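Local coordinates for protein FACT complex subunit SPT16 (Ashbya gossypii, PDB 6A8M) that probably acts, as a subunit of the FACT histone chaperone, to reorganise nucleosomes during transcription, replication and repair, this chain being its N-terminal peptidase-like part, at residues P30-E42 with Y59-E71. Numbering follows the deposited sequence.
Sequences PSSLVFILGSADE and YEFPTTLIAVFKE
The Phe69 ring meets Ser32 obliquely, its CD2 3.6 Å from Ser32 CB, while a water lies at the ring's edge in its plane; that water donates to Ser31 O and accepts from Lys70 N. Phe35's ring, likewise oblique, keeps CD2 3.9 Å from Ile66 O and reaches Thr49 and Leu52 of helix 48-57. Strands 32-37 and 64-68 run antiparallel, the central pair of the six-stranded sheet of the N-terminal lobe. Leu33 with Val68, Phe35 with Ile66 and Leu37 with Thr64 are the hydrogen-bonded pairs; Ile66 N reaches Phe35 O at 2.9 Å, nearly straight at 171°. A second water donates to both Phe35 O and Thr64 O. On the Val34, Ile36 and Ala67 face, Leu65 CD1 rests against both Val34 CG1 and Ile36 CG1, the latter 4.0 Å away, under helices 113-128 and 143-158; Leu65 lies side by side with Ile36. Where strand 32-37 ends and 64-68 begins, a G1 beta bulge sets Thr63 and Thr64 against Leu37, and Thr63 N bonds Gly38 O at 2.8 Å from above the carbonyl plane. Glu60, CG trans to its own N (chi1 -176°), crosses Leu37 at about a right angle, its CG 3.4 Å from Leu37 CD1. Its OE2 lies 2.5 Å from a water that donates to it and accepts from Asp41 N; OE2 also hydrogen-bonds Thr50 OG1. With an alanine here, Thr50 and that water would probably lose their carboxylate mate and a gap open beside Leu37 CD1 and CD2. Chemically, a backbone ladder with apolar faces gives way, at the Glu60 end, to a water-bridged carboxylate.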
# COMPACT_ATOMS: atom_id res chain seq x y z
N PRO A 30 24.56 -0.16 -6.33
CA PRO A 30 25.05 -0.16 -4.95
C PRO A 30 25.82 -1.45 -4.67
O PRO A 30 25.47 -2.52 -5.18
CB PRO A 30 23.76 -0.07 -4.11
CG PRO A 30 22.70 -0.68 -4.99
CD PRO A 30 23.09 -0.31 -6.41
N SER A 31 26.87 -1.33 -3.86
CA SER A 31 27.69 -2.46 -3.47
C SER A 31 27.22 -3.11 -2.17
O SER A 31 27.67 -4.22 -1.84
CB SER A 31 29.15 -2.03 -3.30
OG SER A 31 29.65 -1.43 -4.47
N SER A 32 26.34 -2.44 -1.44
CA SER A 32 25.77 -2.92 -0.19
C SER A 32 24.55 -2.06 0.09
O SER A 32 24.36 -1.02 -0.53
CB SER A 32 26.76 -2.84 0.97
OG SER A 32 27.17 -1.49 1.24
N LEU A 33 23.72 -2.51 1.03
CA LEU A 33 22.50 -1.82 1.44
C LEU A 33 22.56 -1.61 2.94
O LEU A 33 23.02 -2.50 3.67
CB LEU A 33 21.25 -2.62 1.10
CG LEU A 33 21.07 -3.09 -0.34
CD1 LEU A 33 19.78 -3.85 -0.49
CD2 LEU A 33 21.10 -1.86 -1.27
N VAL A 34 22.09 -0.45 3.42
CA VAL A 34 21.91 -0.23 4.85
C VAL A 34 20.54 0.39 5.12
O VAL A 34 20.21 1.44 4.55
CB VAL A 34 23.01 0.68 5.44
CG1 VAL A 34 22.80 0.81 6.94
CG2 VAL A 34 24.43 0.13 5.13
N PHE A 35 19.76 -0.25 6.00
CA PHE A 35 18.44 0.22 6.40
C PHE A 35 18.41 0.35 7.92
O PHE A 35 18.78 -0.60 8.62
CB PHE A 35 17.33 -0.74 5.94
CG PHE A 35 17.34 -0.98 4.46
CD1 PHE A 35 16.74 -0.07 3.61
CD2 PHE A 35 17.97 -2.09 3.92
CE1 PHE A 35 16.75 -0.26 2.24
CE2 PHE A 35 17.99 -2.29 2.54
CZ PHE A 35 17.37 -1.37 1.70
N ILE A 36 17.96 1.50 8.42
CA ILE A 36 18.00 1.78 9.85
C ILE A 36 16.61 2.17 10.30
O ILE A 36 16.07 3.19 9.84
CB ILE A 36 19.01 2.90 10.20
CG1 ILE A 36 20.30 2.75 9.39
CG2 ILE A 36 19.30 2.88 11.70
CD1 ILE A 36 20.27 3.49 8.07
N LEU A 37 16.04 1.40 11.22
CA LEU A 37 14.72 1.69 11.75
C LEU A 37 14.92 2.23 13.16
O LEU A 37 15.53 1.56 14.00
CB LEU A 37 13.84 0.43 11.75
CG LEU A 37 12.37 0.73 11.45
CD1 LEU A 37 11.67 -0.50 10.97
CD2 LEU A 37 11.64 1.35 12.66
N GLY A 38 14.44 3.44 13.41
CA GLY A 38 14.54 3.97 14.76
C GLY A 38 13.31 3.62 15.58
O GLY A 38 12.88 2.47 15.60
N SER A 39 12.73 4.61 16.25
CA SER A 39 11.51 4.35 16.99
C SER A 39 10.33 4.22 16.03
O SER A 39 10.29 4.88 14.98
CB SER A 39 11.25 5.46 18.02
OG SER A 39 12.28 5.48 19.00
N ALA A 40 9.38 3.38 16.40
CA ALA A 40 8.20 3.21 15.55
C ALA A 40 7.43 4.51 15.45
O ALA A 40 7.34 5.29 16.41
CB ALA A 40 7.30 2.11 16.11
N ASP A 41 6.91 4.78 14.25
CA ASP A 41 6.13 5.98 13.96
C ASP A 41 4.83 5.49 13.33
O ASP A 41 4.75 5.33 12.11
CB ASP A 41 6.90 6.91 13.03
CG ASP A 41 6.19 8.22 12.81
OD1 ASP A 41 5.11 8.41 13.42
OD2 ASP A 41 6.72 9.06 12.04
N GLU A 42 3.82 5.25 14.17
CA GLU A 42 2.55 4.73 13.65
C GLU A 42 1.85 5.72 12.73
O GLU A 42 0.91 5.33 12.03
CB GLU A 42 1.63 4.34 14.81
N TYR A 59 6.88 -8.18 10.55
CA TYR A 59 6.71 -7.26 11.67
C TYR A 59 7.74 -6.17 11.55
O TYR A 59 8.82 -6.39 11.00
CB TYR A 59 6.91 -7.94 13.02
CG TYR A 59 5.99 -9.09 13.26
CD1 TYR A 59 4.74 -8.87 13.82
CD2 TYR A 59 6.33 -10.37 12.89
CE1 TYR A 59 3.87 -9.90 14.04
CE2 TYR A 59 5.45 -11.43 13.09
CZ TYR A 59 4.21 -11.18 13.68
OH TYR A 59 3.30 -12.19 13.91
N GLU A 60 7.41 -5.00 12.07
CA GLU A 60 8.40 -3.94 12.20
C GLU A 60 9.24 -4.20 13.45
O GLU A 60 8.71 -4.51 14.52
CB GLU A 60 7.70 -2.57 12.26
CG GLU A 60 8.65 -1.40 12.29
CD GLU A 60 7.97 -0.06 12.48
OE1 GLU A 60 7.32 0.16 13.54
OE2 GLU A 60 8.10 0.80 11.60
N PHE A 61 10.57 -4.13 13.30
CA PHE A 61 11.49 -4.28 14.42
C PHE A 61 12.09 -2.92 14.73
O PHE A 61 13.02 -2.49 14.03
CB PHE A 61 12.60 -5.30 14.11
CG PHE A 61 12.25 -6.75 14.40
CD1 PHE A 61 11.00 -7.26 14.09
CD2 PHE A 61 13.20 -7.61 14.92
CE1 PHE A 61 10.69 -8.61 14.36
CE2 PHE A 61 12.91 -8.95 15.18
CZ PHE A 61 11.66 -9.45 14.89
N PRO A 62 11.58 -2.18 15.70
CA PRO A 62 12.15 -0.87 15.99
C PRO A 62 13.59 -0.97 16.46
O PRO A 62 14.06 -2.03 16.89
CB PRO A 62 11.24 -0.32 17.09
CG PRO A 62 9.95 -1.01 16.86
CD PRO A 62 10.34 -2.41 16.46
N THR A 63 14.29 0.16 16.35
CA THR A 63 15.65 0.28 16.89
C THR A 63 16.55 -0.84 16.37
O THR A 63 17.18 -1.57 17.14
CB THR A 63 15.60 0.30 18.42
OG1 THR A 63 14.57 1.21 18.83
CG2 THR A 63 16.89 0.78 18.98
N THR A 64 16.57 -1.01 15.05
CA THR A 64 17.19 -2.15 14.40
C THR A 64 17.84 -1.69 13.11
O THR A 64 17.26 -0.89 12.38
CB THR A 64 16.16 -3.24 14.09
OG1 THR A 64 15.67 -3.78 15.31
CG2 THR A 64 16.75 -4.36 13.24
N LEU A 65 19.05 -2.18 12.85
CA LEU A 65 19.74 -1.94 11.60
C LEU A 65 19.88 -3.26 10.84
O LEU A 65 20.23 -4.29 11.42
CB LEU A 65 21.11 -1.32 11.86
CG LEU A 65 21.93 -0.93 10.63
CD1 LEU A 65 22.89 0.21 11.00
CD2 LEU A 65 22.70 -2.11 10.08
N ILE A 66 19.64 -3.21 9.54
CA ILE A 66 19.84 -4.34 8.66
C ILE A 66 20.72 -3.87 7.51
O ILE A 66 20.37 -2.91 6.82
CB ILE A 66 18.52 -4.90 8.11
CG1 ILE A 66 17.57 -5.27 9.26
CG2 ILE A 66 18.78 -6.07 7.13
CD1 ILE A 66 16.14 -5.66 8.79
N ALA A 67 21.84 -4.54 7.30
CA ALA A 67 22.71 -4.24 6.17
C ALA A 67 22.89 -5.51 5.34
O ALA A 67 23.01 -6.60 5.90
CB ALA A 67 24.07 -3.71 6.62
N VAL A 68 22.90 -5.35 4.02
CA VAL A 68 22.91 -6.49 3.10
C VAL A 68 24.13 -6.39 2.19
O VAL A 68 24.46 -5.31 1.71
CB VAL A 68 21.63 -6.56 2.24
CG1 VAL A 68 21.61 -7.87 1.50
CG2 VAL A 68 20.35 -6.42 3.13
N PHE A 69 24.79 -7.53 1.97
CA PHE A 69 25.99 -7.64 1.15
C PHE A 69 25.87 -8.87 0.26
O PHE A 69 24.99 -9.72 0.46
CB PHE A 69 27.26 -7.76 2.01
CG PHE A 69 27.37 -6.73 3.08
CD1 PHE A 69 26.76 -6.91 4.31
CD2 PHE A 69 28.10 -5.57 2.87
CE1 PHE A 69 26.86 -5.94 5.30
CE2 PHE A 69 28.21 -4.62 3.85
CZ PHE A 69 27.59 -4.79 5.06
N LYS A 70 26.78 -9.00 -0.71
CA LYS A 70 26.81 -10.23 -1.52
C LYS A 70 26.93 -11.47 -0.64
O LYS A 70 26.22 -12.47 -0.86
CB LYS A 70 27.97 -10.19 -2.52
CG LYS A 70 28.19 -11.56 -3.21
CD LYS A 70 29.29 -11.55 -4.27
CE LYS A 70 29.50 -13.00 -4.76
NZ LYS A 70 30.42 -13.18 -5.93
N GLU A 71 27.80 -11.44 0.35
CA GLU A 71 28.14 -12.65 1.09
C GLU A 71 27.43 -12.76 2.43
O GLU A 71 27.67 -13.74 3.16
CB GLU A 71 29.67 -12.73 1.30
CG GLU A 71 30.52 -12.35 0.08
CD GLU A 71 30.55 -13.41 -1.03
OE1 GLU A 71 31.50 -13.36 -1.85
OE2 GLU A 71 29.64 -14.28 -1.09
O HOH W 1 28.61 -6.38 -0.77
O HOH W 2 16.57 -1.77 9.73
O HOH W 3 15.13 3.68 19.05
O HOH W 4 7.20 3.12 12.10